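Local coordinates for hypothetical protein BSU32300 (Bacillus subtilis subsp. subtilis str. 168, PDB 1YLM) that is probably an RNase toxin of the HepT family, a homodimer thought to be neutralised by a cognate antitoxin in a putative type VII toxin-antitoxin system, at residues A37-G42 / G109-L114; D58-R63 / S131-E136; S67-M72 / K91-R96; S7-T12 / L50-D55. All blocks are in the same frame, centred on the assembly; numbering follows the deposited sequence.

Contact 1. Residues A37-G42 / G109-L114; sequences ALQRIG and GELYRL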
# COMPACT_ATOMS: atom_id res chain seq x y z
N ALA A 37 -11.64 -2.24 2.02
CA ALA A 37 -11.09 -3.15 3.05
C ALA A 37 -10.42 -4.36 2.41
O ALA A 37 -9.36 -4.79 2.86
CB ALA A 37 -12.18 -3.61 4.03
N LEU A 38 -11.04 -4.91 1.37
CA LEU A 38 -10.49 -6.08 0.70
C LEU A 38 -9.17 -5.75 0.02
O LEU A 38 -8.23 -6.54 0.07
CB LEU A 38 -11.47 -6.68 -0.31
CG LEU A 38 -11.07 -7.99 -0.98
CD1 LEU A 38 -10.78 -9.10 0.05
CD2 LEU A 38 -12.19 -8.38 -1.94
N GLN A 39 -9.07 -4.57 -0.58
CA GLN A 39 -7.77 -4.11 -1.14
C GLN A 39 -6.67 -4.04 -0.07
O GLN A 39 -5.52 -4.46 -0.31
CB GLN A 39 -7.91 -2.77 -1.88
CG GLN A 39 -8.74 -2.87 -3.18
CD GLN A 39 -9.11 -1.52 -3.74
OE1 GLN A 39 -8.54 -0.50 -3.36
NE2 GLN A 39 -10.05 -1.51 -4.67
N ARG A 40 -7.01 -3.50 1.10
CA ARG A 40 -6.03 -3.44 2.18
C ARG A 40 -5.60 -4.83 2.63
O ARG A 40 -4.41 -5.08 2.81
CB ARG A 40 -6.56 -2.63 3.37
CG ARG A 40 -5.55 -2.41 4.50
CD ARG A 40 -4.37 -1.59 4.06
NE ARG A 40 -3.44 -1.35 5.15
CZ ARG A 40 -2.24 -0.80 4.99
NH1 ARG A 40 -1.82 -0.46 3.78
NH2 ARG A 40 -1.45 -0.61 6.04
N ILE A 41 -6.56 -5.73 2.80
CA ILE A 41 -6.26 -7.12 3.16
C ILE A 41 -5.31 -7.77 2.14
O ILE A 41 -4.29 -8.37 2.53
CB ILE A 41 -7.55 -7.98 3.30
CG1 ILE A 41 -8.35 -7.56 4.55
CG2 ILE A 41 -7.17 -9.47 3.36
CD1 ILE A 41 -9.72 -8.20 4.62
N GLY A 42 -5.65 -7.66 0.85
CA GLY A 42 -4.79 -8.19 -0.23
C GLY A 42 -3.35 -7.68 -0.14
O GLY A 42 -2.39 -8.48 -0.17
N GLY A 109 -13.35 -7.36 -6.97
CA GLY A 109 -13.97 -8.66 -7.30
C GLY A 109 -12.94 -9.68 -7.77
O GLY A 109 -12.93 -10.84 -7.34
N GLU A 110 -12.05 -9.21 -8.65
CA GLU A 110 -10.91 -9.95 -9.14
C GLU A 110 -10.02 -10.42 -7.97
O GLU A 110 -9.65 -11.59 -7.89
CB GLU A 110 -10.14 -8.99 -10.04
CG GLU A 110 -8.90 -9.47 -10.64
CD GLU A 110 -8.41 -8.52 -11.71
OE1 GLU A 110 -8.03 -7.37 -11.41
OE2 GLU A 110 -8.41 -8.91 -12.88
N LEU A 111 -9.72 -9.48 -7.07
CA LEU A 111 -8.86 -9.75 -5.93
C LEU A 111 -9.51 -10.77 -4.98
O LEU A 111 -8.86 -11.71 -4.53
CB LEU A 111 -8.53 -8.45 -5.20
CG LEU A 111 -7.73 -8.58 -3.90
CD1 LEU A 111 -6.40 -9.29 -4.13
CD2 LEU A 111 -7.51 -7.18 -3.32
N TYR A 112 -10.81 -10.61 -4.72
CA TYR A 112 -11.55 -11.60 -3.95
C TYR A 112 -11.36 -13.01 -4.51
O TYR A 112 -11.06 -13.96 -3.76
CB TYR A 112 -13.06 -11.28 -3.86
CG TYR A 112 -13.82 -12.32 -3.07
CD1 TYR A 112 -14.00 -12.19 -1.70
CD2 TYR A 112 -14.32 -13.47 -3.70
CE1 TYR A 112 -14.68 -13.15 -0.97
CE2 TYR A 112 -14.99 -14.45 -2.98
CZ TYR A 112 -15.17 -14.28 -1.62
OH TYR A 112 -15.84 -15.24 -0.90
N ARG A 113 -11.55 -13.14 -5.83
CA ARG A 113 -11.47 -14.45 -6.47
C ARG A 113 -10.07 -15.02 -6.36
O ARG A 113 -9.90 -16.22 -6.16
CB ARG A 113 -11.94 -14.39 -7.92
CG ARG A 113 -13.46 -14.26 -8.00
CD ARG A 113 -13.99 -14.27 -9.42
NE ARG A 113 -13.58 -13.10 -10.20
CZ ARG A 113 -14.28 -11.97 -10.31
NH1 ARG A 113 -15.43 -11.81 -9.66
NH2 ARG A 113 -13.81 -10.99 -11.07
N LEU A 114 -9.08 -14.14 -6.47
CA LEU A 114 -7.69 -14.54 -6.34
C LEU A 114 -7.35 -15.10 -4.96
O LEU A 114 -6.79 -16.21 -4.85
CB LEU A 114 -6.80 -13.33 -6.69
CG LEU A 114 -5.35 -13.54 -7.06
CD1 LEU A 114 -5.20 -14.57 -8.18
CD2 LEU A 114 -4.74 -12.17 -7.43

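Contact 2. Residues D58-R63 / S131-E136; sequences DGFIMR and SYLETE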
# COMPACT_ATOMS: atom_id res chain seq x y z
N ASP A 58 17.37 -13.97 4.36
CA ASP A 58 18.48 -13.26 5.01
C ASP A 58 19.01 -14.03 6.23
O ASP A 58 20.22 -14.21 6.37
CB ASP A 58 18.08 -11.85 5.43
CG ASP A 58 17.78 -10.94 4.23
OD1 ASP A 58 18.06 -11.31 3.06
OD2 ASP A 58 17.25 -9.84 4.47
N GLY A 59 18.10 -14.48 7.10
CA GLY A 59 18.49 -15.19 8.33
C GLY A 59 19.16 -16.54 8.09
O GLY A 59 20.12 -16.90 8.80
N PHE A 60 18.66 -17.30 7.10
CA PHE A 60 19.14 -18.66 6.82
C PHE A 60 20.13 -18.74 5.67
O PHE A 60 20.38 -19.83 5.19
CB PHE A 60 17.97 -19.62 6.57
CG PHE A 60 17.20 -19.98 7.82
CD1 PHE A 60 15.94 -19.45 8.03
CD2 PHE A 60 17.76 -20.83 8.78
CE1 PHE A 60 15.21 -19.76 9.18
CE2 PHE A 60 17.05 -21.16 9.94
CZ PHE A 60 15.77 -20.63 10.14
N ILE A 61 20.69 -17.61 5.26
CA ILE A 61 21.71 -17.56 4.17
C ILE A 61 21.23 -18.33 2.95
O ILE A 61 21.95 -19.19 2.42
CB ILE A 61 23.11 -18.12 4.59
CG1 ILE A 61 23.37 -17.86 6.07
CG2 ILE A 61 24.22 -17.52 3.69
CD1 ILE A 61 24.69 -18.46 6.57
N MSE A 62 20.01 -18.03 2.52
CA MSE A 62 19.49 -18.61 1.29
C MSE A 62 19.96 -17.76 0.12
O MSE A 62 20.47 -16.65 0.30
CB MSE A 62 17.96 -18.67 1.34
CG MSE A 62 17.39 -19.52 2.49
SE MSE A 62 15.56 -19.51 2.58
CE MSE A 62 15.31 -20.62 3.93
N ARG A 63 19.75 -18.26 -1.09
CA ARG A 63 20.08 -17.49 -2.29
C ARG A 63 19.42 -16.12 -2.22
O ARG A 63 18.28 -15.98 -1.78
CB ARG A 63 19.62 -18.23 -3.55
CG ARG A 63 19.87 -17.47 -4.84
CD ARG A 63 19.71 -18.39 -6.03
NE ARG A 63 20.26 -17.78 -7.23
CZ ARG A 63 21.52 -17.92 -7.65
NH1 ARG A 63 22.39 -18.67 -6.97
NH2 ARG A 63 21.91 -17.31 -8.77
N SER A 131 7.07 -24.34 11.20
CA SER A 131 7.71 -25.68 11.20
C SER A 131 9.18 -25.56 10.86
O SER A 131 10.02 -26.19 11.50
CB SER A 131 7.06 -26.65 10.21
OG SER A 131 5.66 -26.78 10.45
N TYR A 132 9.49 -24.75 9.86
CA TYR A 132 10.87 -24.52 9.47
C TYR A 132 11.67 -23.88 10.60
O TYR A 132 12.76 -24.35 10.92
CB TYR A 132 10.93 -23.64 8.21
CG TYR A 132 12.26 -23.72 7.49
CD1 TYR A 132 12.46 -24.66 6.47
CD2 TYR A 132 13.30 -22.87 7.83
CE1 TYR A 132 13.69 -24.73 5.80
CE2 TYR A 132 14.53 -22.93 7.17
CZ TYR A 132 14.72 -23.85 6.16
OH TYR A 132 15.95 -23.89 5.54
N LEU A 133 11.12 -22.84 11.22
CA LEU A 133 11.74 -22.18 12.36
C LEU A 133 12.00 -23.17 13.51
O LEU A 133 13.10 -23.22 14.07
CB LEU A 133 10.85 -21.02 12.85
CG LEU A 133 10.79 -19.79 11.93
CD1 LEU A 133 9.72 -18.78 12.36
CD2 LEU A 133 12.17 -19.13 11.86
N GLU A 134 10.98 -23.96 13.84
CA GLU A 134 11.07 -24.92 14.94
C GLU A 134 12.11 -26.00 14.64
O GLU A 134 12.88 -26.38 15.53
CB GLU A 134 9.71 -25.55 15.20
CG GLU A 134 8.71 -24.58 15.88
CD GLU A 134 7.25 -24.98 15.68
OE1 GLU A 134 6.99 -26.05 15.07
OE2 GLU A 134 6.36 -24.23 16.13
N THR A 135 12.13 -26.48 13.40
CA THR A 135 13.08 -27.52 12.97
C THR A 135 14.52 -27.02 12.98
O THR A 135 15.42 -27.73 13.44
CB THR A 135 12.70 -28.10 11.57
OG1 THR A 135 11.39 -28.66 11.66
CG2 THR A 135 13.68 -29.18 11.14
N GLU A 136 14.74 -25.78 12.53
CA GLU A 136 16.09 -25.27 12.37
C GLU A 136 16.64 -24.56 13.60
O GLU A 136 17.85 -24.58 13.82
CB GLU A 136 16.19 -24.38 11.13
CG GLU A 136 15.91 -25.10 9.82
CD GLU A 136 16.89 -26.24 9.57
OE1 GLU A 136 18.08 -26.09 9.90
OE2 GLU A 136 16.45 -27.28 9.04

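Contact 3. Residues S67-M72 / K91-R96; sequences SYDDIM and KLIAYR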
# COMPACT_ATOMS: atom_id res chain seq x y z
N SER A 67 14.62 -9.81 -7.28
CA SER A 67 13.43 -8.98 -7.09
C SER A 67 12.49 -9.67 -6.12
O SER A 67 12.64 -10.86 -5.85
CB SER A 67 12.69 -8.81 -8.42
OG SER A 67 12.10 -10.05 -8.82
N TYR A 68 11.49 -8.94 -5.61
CA TYR A 68 10.51 -9.57 -4.72
C TYR A 68 9.86 -10.81 -5.35
O TYR A 68 9.46 -11.74 -4.65
CB TYR A 68 9.48 -8.57 -4.16
CG TYR A 68 8.47 -8.04 -5.14
CD1 TYR A 68 7.43 -8.85 -5.61
CD2 TYR A 68 8.53 -6.72 -5.57
CE1 TYR A 68 6.48 -8.35 -6.51
CE2 TYR A 68 7.59 -6.21 -6.47
CZ TYR A 68 6.57 -7.03 -6.94
OH TYR A 68 5.64 -6.52 -7.82
N ASP A 69 9.81 -10.83 -6.69
CA ASP A 69 9.20 -11.94 -7.41
C ASP A 69 9.96 -13.26 -7.33
O ASP A 69 9.40 -14.32 -7.61
CB ASP A 69 8.97 -11.58 -8.88
CG ASP A 69 7.64 -10.91 -9.11
OD1 ASP A 69 6.60 -11.43 -8.63
OD2 ASP A 69 7.64 -9.84 -9.77
N ASP A 70 11.24 -13.19 -6.95
CA ASP A 70 12.11 -14.37 -6.84
C ASP A 70 11.99 -15.09 -5.49
O ASP A 70 12.35 -16.27 -5.35
CB ASP A 70 13.57 -13.96 -7.06
CG ASP A 70 13.78 -13.32 -8.42
OD1 ASP A 70 13.50 -14.00 -9.43
OD2 ASP A 70 14.22 -12.14 -8.47
N ILE A 71 11.47 -14.37 -4.50
CA ILE A 71 11.36 -14.86 -3.12
C ILE A 71 10.74 -16.25 -2.99
O ILE A 71 11.30 -17.13 -2.31
CB ILE A 71 10.65 -13.81 -2.22
CG1 ILE A 71 11.53 -12.57 -2.09
CG2 ILE A 71 10.33 -14.39 -0.85
CD1 ILE A 71 10.86 -11.35 -1.51
N MSE A 72 9.60 -16.48 -3.66
CA MSE A 72 8.87 -17.74 -3.49
C MSE A 72 9.63 -18.91 -4.05
O MSE A 72 9.65 -19.99 -3.46
CB MSE A 72 7.48 -17.69 -4.13
CG MSE A 72 6.53 -16.70 -3.47
SE MSE A 72 6.23 -16.99 -1.53
CE MSE A 72 6.30 -18.94 -1.52
N LYS A 91 0.83 -16.29 -7.64
CA LYS A 91 -0.31 -15.72 -8.39
C LYS A 91 -0.96 -14.56 -7.63
O LYS A 91 -1.38 -13.58 -8.26
CB LYS A 91 -1.34 -16.81 -8.72
CG LYS A 91 -0.81 -17.86 -9.71
CD LYS A 91 -1.80 -19.03 -9.87
CE LYS A 91 -1.26 -20.09 -10.87
NZ LYS A 91 -0.75 -19.48 -12.12
N LEU A 92 -1.01 -14.66 -6.30
CA LEU A 92 -1.48 -13.54 -5.48
C LEU A 92 -0.48 -12.40 -5.49
O LEU A 92 -0.85 -11.23 -5.64
CB LEU A 92 -1.75 -13.95 -4.02
CG LEU A 92 -2.15 -12.77 -3.09
CD1 LEU A 92 -3.46 -12.07 -3.53
CD2 LEU A 92 -2.28 -13.26 -1.65
N ILE A 93 0.80 -12.74 -5.32
CA ILE A 93 1.87 -11.74 -5.30
C ILE A 93 1.89 -10.90 -6.58
O ILE A 93 2.21 -9.70 -6.55
CB ILE A 93 3.24 -12.44 -5.04
CG1 ILE A 93 3.30 -12.94 -3.58
CG2 ILE A 93 4.42 -11.51 -5.40
CD1 ILE A 93 4.37 -14.00 -3.30
N ALA A 94 1.55 -11.52 -7.70
CA ALA A 94 1.49 -10.82 -8.99
C ALA A 94 0.49 -9.65 -8.98
O ALA A 94 0.59 -8.76 -9.82
CB ALA A 94 1.17 -11.81 -10.11
N TYR A 95 -0.43 -9.64 -8.00
CA TYR A 95 -1.37 -8.52 -7.86
C TYR A 95 -0.79 -7.27 -7.16
O TYR A 95 -1.42 -6.22 -7.13
CB TYR A 95 -2.69 -8.99 -7.19
CG TYR A 95 -3.90 -8.23 -7.70
CD1 TYR A 95 -4.42 -8.48 -8.96
CD2 TYR A 95 -4.51 -7.23 -6.91
CE1 TYR A 95 -5.53 -7.79 -9.44
CE2 TYR A 95 -5.62 -6.51 -7.40
CZ TYR A 95 -6.12 -6.80 -8.66
OH TYR A 95 -7.22 -6.12 -9.17
N ARG A 96 0.42 -7.40 -6.60
CA ARG A 96 1.02 -6.32 -5.81
C ARG A 96 1.12 -5.02 -6.59
O ARG A 96 0.76 -3.97 -6.07
CB ARG A 96 2.40 -6.71 -5.28
CG ARG A 96 2.91 -5.75 -4.21
CD ARG A 96 4.37 -6.06 -3.84
NE ARG A 96 4.85 -5.18 -2.77
CZ ARG A 96 5.54 -4.06 -2.95
NH1 ARG A 96 5.86 -3.63 -4.17
NH2 ARG A 96 5.91 -3.35 -1.88
O HOH W 1 4.99 -3.92 -6.98
O HOH W 2 3.12 -7.49 -8.81

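Contact 4. Residues S7-T12 / L50-D55; sequences SKIEKT and LDTGND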
# COMPACT_ATOMS: atom_id res chain seq x y z
N SER A 7 11.47 -12.78 16.14
CA SER A 7 10.44 -11.88 16.69
C SER A 7 9.62 -11.18 15.58
O SER A 7 8.40 -11.20 15.59
CB SER A 7 11.09 -10.80 17.56
OG SER A 7 11.68 -11.39 18.69
N LYS A 8 10.33 -10.58 14.62
CA LYS A 8 9.71 -9.90 13.49
C LYS A 8 8.85 -10.88 12.69
O LYS A 8 7.70 -10.56 12.36
CB LYS A 8 10.78 -9.28 12.59
CG LYS A 8 10.22 -8.46 11.43
CD LYS A 8 11.34 -7.75 10.68
CE LYS A 8 10.80 -6.90 9.54
NZ LYS A 8 10.31 -7.72 8.39
N ILE A 9 9.39 -12.06 12.39
CA ILE A 9 8.69 -13.04 11.56
C ILE A 9 7.42 -13.46 12.29
O ILE A 9 6.33 -13.45 11.73
CB ILE A 9 9.57 -14.28 11.22
CG1 ILE A 9 10.76 -13.88 10.33
CG2 ILE A 9 8.72 -15.39 10.55
CD1 ILE A 9 11.85 -14.95 10.22
N GLU A 10 7.56 -13.81 13.57
CA GLU A 10 6.41 -14.37 14.25
C GLU A 10 5.26 -13.43 14.66
O GLU A 10 4.08 -13.74 14.40
CB GLU A 10 6.87 -15.11 15.54
CG GLU A 10 7.78 -16.34 15.34
CD GLU A 10 8.20 -17.04 16.65
OE1 GLU A 10 8.11 -16.43 17.74
OE2 GLU A 10 8.61 -18.23 16.57
N LYS A 11 5.55 -12.22 15.14
CA LYS A 11 4.79 -11.00 14.81
C LYS A 11 4.07 -10.80 13.50
O LYS A 11 2.85 -10.58 13.51
CB LYS A 11 5.41 -9.73 15.42
CG LYS A 11 5.57 -9.86 16.96
CD LYS A 11 6.48 -8.78 17.57
CE LYS A 11 7.08 -9.18 18.95
NZ LYS A 11 8.16 -8.20 19.39
N THR A 12 4.80 -10.88 12.40
CA THR A 12 4.11 -10.69 11.13
C THR A 12 3.21 -11.86 10.74
O THR A 12 2.18 -11.65 10.11
CB THR A 12 4.99 -10.05 9.99
OG1 THR A 12 5.16 -10.93 8.88
CG2 THR A 12 6.25 -9.45 10.50
N LEU A 50 6.03 -11.48 1.56
CA LEU A 50 7.32 -11.01 1.02
C LEU A 50 8.31 -10.68 2.12
O LEU A 50 9.50 -11.03 2.02
CB LEU A 50 7.11 -9.79 0.13
CG LEU A 50 6.31 -10.06 -1.16
CD1 LEU A 50 6.11 -8.78 -1.94
CD2 LEU A 50 6.96 -11.16 -2.04
N ASP A 51 7.83 -10.00 3.17
CA ASP A 51 8.67 -9.57 4.28
C ASP A 51 9.18 -10.79 5.05
O ASP A 51 10.38 -10.88 5.36
CB ASP A 51 7.89 -8.61 5.22
CG ASP A 51 7.79 -7.18 4.66
OD1 ASP A 51 8.56 -6.84 3.74
OD2 ASP A 51 6.97 -6.40 5.16
N THR A 52 8.27 -11.73 5.32
CA THR A 52 8.65 -13.00 5.97
C THR A 52 9.65 -13.78 5.11
O THR A 52 10.69 -14.26 5.62
CB THR A 52 7.41 -13.86 6.31
OG1 THR A 52 6.60 -13.16 7.27
CG2 THR A 52 7.85 -15.20 6.93
N GLY A 53 9.36 -13.89 3.82
CA GLY A 53 10.28 -14.55 2.88
C GLY A 53 11.67 -13.93 2.88
O GLY A 53 12.68 -14.66 3.00
N ASN A 54 11.75 -12.60 2.76
CA ASN A 54 13.03 -11.89 2.87
C ASN A 54 13.74 -12.18 4.19
O ASN A 54 14.95 -12.42 4.20
CB ASN A 54 12.89 -10.37 2.72
CG ASN A 54 12.80 -9.91 1.27
OD1 ASN A 54 12.07 -8.96 0.96
ND2 ASN A 54 13.54 -10.56 0.39
N ASP A 55 13.01 -12.13 5.30
CA ASP A 55 13.62 -12.38 6.62
C ASP A 55 14.15 -13.82 6.72
O ASP A 55 15.23 -14.06 7.28
CB ASP A 55 12.61 -12.08 7.75
CG ASP A 55 12.30 -10.59 7.88
OD1 ASP A 55 13.11 -9.77 7.39
OD2 ASP A 55 11.24 -10.25 8.45

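Contact 1. Residues A37-G42 / G109-L114
Leu-111 of helix 108-117 drives one methyl into the backbone of helix 32-59, and this is the close-packed part of the contact. Its CD2 lies 3.5 Å from Leu-38 O and 3.8 Å from Gln-39 CA. One turn further on it reaches Gly-42, where CA is 4.2 Å from the methyl; with no side chain at that position, CD2 can settle directly against the main chain. With Leu-111 CG anti to the backbone nitrogen (chi1 175°), the isobutyl group reaches across the gap. Leu-38 CG is a looser neighbour, 4.3 Å from Leu-111 CD2. The axes of segments 37-42 and 109-114 approach to 9.8 Å at 46°.

Toward Tyr-112 the packing thins out. Leu-38 CD2 meets Tyr-112 CB at 3.6 Å and lies at the edge of the phenol ring, near its plane, without covering a face. The partly exposed ring finds aromatic company in Phe-23 and Trp-29 instead.

Gln-39 adds only the start of its chain to the packing. Its amide is used at both ends: OE1 accepts from Arg-40 NE of the second subunit and NE2 is bonded to Ser-108 OG at the start of helix 108-117. The contact itself is therefore apolar, held by Leu-111 CD2 against the helix backbone and by Leu-38 CD2 against Tyr-112 CB, while the polar groups at its margin serve the subunit interface and the start of helix 108-117.

Contact 2. Residues D58-R63 / S131-E136
Phe-60 presents one face of its ring to the edge of Tyr-132, and this T-shaped pair carries most of the contact. The planes stand at 86° with centroids 5.1 Å apart. Tyr-132 CE2 is poised over the centre of the Phe-60 ring, and Phe-60 CE1 in turn lies in the plane of the tyrosine ring, 3.8 Å from CE2. Tyr-132 reaches this position because its CG is turned anti to the backbone nitrogen (chi1 -161°), swinging the ring out from helix 119-137.

Glu-136 comes one turn later on the same helix. Its CB approaches Phe-60 CE2 to 3.5 Å, meeting the ring obliquely. Its CG lies over one face of the Tyr-132 ring near the rim, and the chain bends only beyond it, at chi2. Leu-133 CD2 lies at the edge of the Phe-60 ring, 4.1 Å from CE1.

In the all-helical fold this contact sits where helix 32-59 ends: Phe-60 is the first residue to leave helical geometry, and the chain then runs on as a loop past the last long helix, 119-137. Tyr-2 meets the Phe-60 ring edge-to-face and Val-4 touches it, so the N-terminal residues share this phenyl group.

Met-62, a selenomethionine, supplies the third part from the loop. Its chain is extended beyond CG, bringing the terminal CE to 3.7 Å from Tyr-132 OH and 4.0 Å from Tyr-132 CZ, oblique to the ring. The Met-62 side chain also touches Ile-57 of helix 32-59 and Ile-74 and Leu-75 of helix 71-77.

Contact 3. Residues S67-M72 / K91-R96
The segment that corresponds to the RX(4)HXY motif of HepT RNases begins here with Arg-96; in this protein Gln-101 stands in the histidine position. Arg-96, probably an active-site residue as in related HepT proteins, crosses the ring of Tyr-68. The arginine is extended from CG to NE and carries CD over one face of the phenol, offset toward the rim and 4.1 Å from the ring centroid, a CH-pi contact. The guanidinium itself is further off, with CZ 5.1 Å from the centroid and its plane turned 53° from the ring, at most a weak cation-pi attraction. Its NE is paired with Glu-47 of helix 32-59 in a salt bridge, which probably helps to fix the direction of the side chain.

Water reinforces the pairing. Tyr-68 OH and Arg-96 NH1 share water 1, which accepts from NH1 at 3.0 Å and lies 2.8 Å from OH. A second water, at the edge of the ring and in its plane, hydrogen-bonds to Tyr-68 OH and donates to Ile-93 O.

Ile-93 meets the Tyr-68 ring at its edge: CG2 lies near the ring plane, 3.9 Å from CE1, and also meets Asp-69 OD1. CD1 presses tightly on CG of Met-72, a selenomethionine, at 3.5 Å; the bend at chi2 of Met-72 brings its selenium to 3.9 Å from the same methyl.

A type I turn from Ile-93 to Arg-96 joins helix 83-93 to helix 96-100, and it sets the motif arginine against Tyr-68 at the putative active site of this HepT-like fold.

Contact 4. Residues S7-T12 / L50-D55
Lys-8 NZ donates to Asp-55 OD2 at 2.7 Å, a salt bridge that uses the syn lone pair of the carboxylate. It joins two helices of the HepT-like all-helical bundle, 6-23 and 32-59, which run nearly antiparallel: the short segments lie at 156° with axes 9.7 Å apart. The lysine leaves its helix with CG anti to the backbone nitrogen (chi1 -176°) and stays extended until a bend at chi4 turns the ammonium back to the acid. The two side chains cross at about a right angle, and Lys-8 CD comes to 3.4 Å from Asp-55 OD2. Asp-51 is a second acid nearby, with OD2 4.8 Å from Lys-8 NZ, close enough that its charge may add to the field around the ammonium, though the two are not in contact. That oxygen hydrogen-bonds to Tyr-103 OH of the second subunit, so a motif tyrosine of the partner reaches the margin of this helix pair.

On the buried side the contact becomes apolar. Ile-9 slides past Asp-55 with CG1 3.6 Å from the aspartate CB. Ile-9 and Thr-52 both pack on Ile-129 of helix 119-137, which closes over this side of the pair. The backbones come nearest here, with CA of Ile-9 5.6 Å from CA of Thr-52. The Thr-52 hydroxyl turns back on its own helix, where OG1 is hydrogen-bonded to the carbonyl oxygen of Cys-48, while its methyl CG2 rests 3.7 Å from Ile-9 CG2.

From the N terminus, helix 6-23 meets helix 32-59 first: contact 4 closes the loop between residues 12 and 50. Contact 1 opens within that loop, at 37-42, and closes at 109-114, so contacts 1 and 4 cross; both also touch the second subunit. Contact 2 opens at the end of helix 32-59 and closes on helix 119-137, crossing contact 1. Contact 3 nests inside the loops of both, tying the start of helix 71-77 to the end of helix 83-93. It touches contact 1 through Tyr-95 and contact 4 through Leu-50, while Leu-133 and Ile-9 join contact 2 to contact 4. Helix 32-59 serves contacts 1, 2 and 4.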